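Local atomic coordinates of Poly(A) ribonuclease pop2 (Schizosaccharomyces pombe, PDB entry 2P51), a protein that catalyses 3'-exonucleolytic removal of poly(A) tails from mRNA to give 5'-AMP, as the metal-dependent deadenylase subunit of the CCR4-NOT complex. Residues Y171-L176 and I198-N203. Sequence-based numbering, arbitrary orientation. Where two conformers were deposited one is given.
Sequences YDFAYL and IYFPKN. With MG (magnesium ion), chain B.
Phe173 turns an edge to one face of the Phe200 ring in an edge-to-face pair, the planes tilted by 52° and the centroids 4.8 Å apart. Its CE1 does most of the touching: it lies over that face of Phe200, offset toward the rim, 3.6 Å from Phe200 CG. CD1 of Phe173 reaches the CD2 side of the same ring, while CZ of Phe173 lies 3.8 Å from CB of Asn203. The Asn203 amide is turned 58° from the Phe173 plane. At the far end of Phe200, CZ lies 4.0 Å from CD2 of Leu176 in the Leu176 conformer described. Phe200 is the first residue to leave helical geometry after helix 189-199, and its carbonyl O, close to the plane of the Asn203 amide, accepts a hydrogen bond from Asn203 ND2 (2.9 Å). The chi1 of Asn203 (67°), with CG between the backbone N and the carbonyl carbon, allows this bond, which helps fix the amide beside Phe173. Trp164 makes a second edge-to-face pair with Phe200, and Met50 packs against Phe173 and Leu176. Replacing Phe200 by an alanine would remove the ring, and is likely to leave the edge of Phe173 without its aromatic partner. Beside Phe173 in helix 170-181, Asp172 binds a magnesium ion through OD2 (2.1 Å), and Asp51 shares that ion; OD1 of Asp172 accepts a hydrogen bond from a metal-bound water. In this DEDD nuclease fold, the buried contact joins the helix bearing a catalytic metal ligand to the turn entering edge strand 203-205. Without direct polar bonds between the two segments, their fit depends mainly on the shapes of the buried side chains.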
loop_
_atom_site.group_PDB
_atom_site.type_symbol
_atom_site.label_atom_id
_atom_site.label_comp_id
_atom_site.label_asym_id
_atom_site.label_seq_id
_atom_site.Cartn_x
_atom_site.Cartn_y
_atom_site.Cartn_z
ATOM N N TYR A 171 2.516 -0.840 8.140
ATOM C CA TYR A 171 1.479 -1.863 7.995
ATOM C C TYR A 171 1.269 -2.242 6.541
ATOM O O TYR A 171 1.107 -3.446 6.263
ATOM C CB TYR A 171 0.116 -1.409 8.596
ATOM C CG TYR A 171 0.035 -1.540 10.099
ATOM C CD1 TYR A 171 0.720 -0.653 10.953
ATOM C CD2 TYR A 171 -0.757 -2.523 10.713
ATOM C CE1 TYR A 171 0.634 -0.762 12.343
ATOM C CE2 TYR A 171 -0.823 -2.609 12.102
ATOM C CZ TYR A 171 -0.147 -1.753 12.927
ATOM O OH TYR A 171 -0.218 -1.850 14.309
ATOM N N ASP A 172 1.222 -1.272 5.645
ATOM C CA ASP A 172 0.939 -1.529 4.243
ATOM C C ASP A 172 1.975 -2.483 3.645
ATOM O O ASP A 172 1.651 -3.498 2.981
ATOM C CB ASP A 172 0.882 -0.196 3.509
ATOM C CG ASP A 172 -0.292 0.679 3.815
ATOM O OD1 ASP A 172 -1.302 0.095 4.307
ATOM O OD2 ASP A 172 -0.274 1.920 3.649
ATOM N N PHE A 173 3.267 -2.183 3.902
ATOM C CA PHE A 173 4.323 -3.071 3.384
ATOM C C PHE A 173 4.263 -4.423 4.108
ATOM O O PHE A 173 4.511 -5.475 3.480
ATOM C CB PHE A 173 5.723 -2.490 3.580
ATOM C CG PHE A 173 6.292 -1.706 2.424
ATOM C CD1 PHE A 173 6.251 -2.206 1.130
ATOM C CD2 PHE A 173 6.857 -0.470 2.625
ATOM C CE1 PHE A 173 6.753 -1.531 0.002
ATOM C CE2 PHE A 173 7.377 0.201 1.534
ATOM C CZ PHE A 173 7.334 -0.284 0.241
ATOM N N ALA A 174 3.981 -4.453 5.410
ATOM C CA ALA A 174 3.903 -5.728 6.135
ATOM C C ALA A 174 2.818 -6.600 5.513
ATOM O O ALA A 174 2.999 -7.835 5.375
ATOM C CB ALA A 174 3.701 -5.527 7.625
ATOM N N TYR A 175 1.677 -6.008 5.123
ATOM C CA TYR A 175 0.606 -6.847 4.535
ATOM C C TYR A 175 1.047 -7.428 3.202
ATOM O O TYR A 175 0.668 -8.574 2.916
ATOM C CB TYR A 175 -0.676 -6.026 4.367
ATOM C CG TYR A 175 -1.545 -6.167 5.617
ATOM C CD1 TYR A 175 -1.758 -5.161 6.534
ATOM C CD2 TYR A 175 -2.133 -7.405 5.824
ATOM C CE1 TYR A 175 -2.564 -5.326 7.671
ATOM C CE2 TYR A 175 -2.911 -7.588 6.935
ATOM C CZ TYR A 175 -3.130 -6.572 7.854
ATOM O OH TYR A 175 -3.923 -6.844 8.934
ATOM N N LEU A 176 1.825 -6.688 2.423
ATOM C CA LEU A 176 2.258 -7.251 1.150
ATOM C C LEU A 176 3.296 -8.338 1.417
ATOM O O LEU A 176 3.287 -9.389 0.744
ATOM C CB LEU A 176 2.818 -6.222 0.154
ATOM C CG LEU A 176 1.741 -5.653 -0.804
ATOM C CD1 LEU A 176 0.769 -4.771 -0.027
ATOM C CD2 LEU A 176 2.396 -4.931 -1.965
ATOM N N ILE A 198 14.598 -6.721 -0.095
ATOM C CA ILE A 198 14.881 -7.583 -1.284
ATOM C C ILE A 198 13.709 -7.579 -2.249
ATOM O O ILE A 198 13.866 -7.524 -3.475
ATOM C CB ILE A 198 15.227 -8.989 -0.782
ATOM C CG1 ILE A 198 16.584 -9.038 -0.050
ATOM C CG2 ILE A 198 15.148 -10.034 -1.894
ATOM C CD1 ILE A 198 16.775 -10.337 0.708
ATOM N N TYR A 199 12.473 -7.662 -1.711
ATOM C CA TYR A 199 11.302 -7.611 -2.581
ATOM C C TYR A 199 11.012 -6.216 -3.127
ATOM O O TYR A 199 10.506 -6.126 -4.261
ATOM C CB TYR A 199 10.046 -8.100 -1.809
ATOM C CG TYR A 199 10.053 -9.600 -1.634
ATOM C CD1 TYR A 199 9.513 -10.465 -2.605
ATOM C CD2 TYR A 199 10.604 -10.152 -0.475
ATOM C CE1 TYR A 199 9.532 -11.852 -2.401
ATOM C CE2 TYR A 199 10.631 -11.530 -0.273
ATOM C CZ TYR A 199 10.098 -12.373 -1.256
ATOM O OH TYR A 199 10.123 -13.744 -1.034
ATOM N N PHE A 200 11.304 -5.167 -2.352
ATOM C CA PHE A 200 11.051 -3.785 -2.745
ATOM C C PHE A 200 12.379 -3.018 -2.673
ATOM O O PHE A 200 12.579 -2.203 -1.766
ATOM C CB PHE A 200 10.032 -3.124 -1.803
ATOM C CG PHE A 200 8.737 -3.957 -1.732
ATOM C CD1 PHE A 200 7.754 -3.809 -2.691
ATOM C CD2 PHE A 200 8.517 -4.858 -0.692
ATOM C CE1 PHE A 200 6.563 -4.520 -2.632
ATOM C CE2 PHE A 200 7.330 -5.594 -0.630
ATOM C CZ PHE A 200 6.332 -5.421 -1.607
ATOM N N PRO A 201 13.320 -3.293 -3.569
ATOM C CA PRO A 201 14.651 -2.744 -3.423
ATOM C C PRO A 201 14.741 -1.236 -3.587
ATOM O O PRO A 201 15.751 -0.662 -3.154
ATOM C CB PRO A 201 15.444 -3.444 -4.536
ATOM C CG PRO A 201 14.391 -3.854 -5.547
ATOM C CD PRO A 201 13.196 -4.251 -4.710
ATOM N N LYS A 202 13.756 -0.596 -4.195
ATOM C CA LYS A 202 13.753 0.863 -4.347
ATOM C C LYS A 202 12.396 1.391 -3.922
ATOM O O LYS A 202 11.416 1.217 -4.665
ATOM C CB LYS A 202 14.045 1.214 -5.801
ATOM C CG LYS A 202 13.958 2.703 -6.124
ATOM C CD LYS A 202 14.559 3.041 -7.491
ATOM C CE LYS A 202 14.666 4.540 -7.620
ATOM N NZ LYS A 202 13.761 5.202 -8.574
ATOM N N ASN A 203 12.343 1.988 -2.744
ATOM C CA ASN A 203 11.022 2.463 -2.276
ATOM C C ASN A 203 11.220 3.788 -1.546
ATOM O O ASN A 203 12.325 4.092 -1.034
ATOM C CB ASN A 203 10.354 1.365 -1.459
ATOM C CG ASN A 203 11.014 1.022 -0.157
ATOM O OD1 ASN A 203 10.953 1.822 0.791
ATOM N ND2 ASN A 203 11.646 -0.124 0.032
HETATM MG MG MG B . -1.759 3.393 4.013
HETATM O O HOH W 1 -2.720 2.085 5.291
HETATM O O HOH W 2 -0.662 4.823 3.015
HETATM O O HOH W 3 -3.277 4.666 4.322
HETATM O O HOH W 4 -0.701 4.169 5.692
#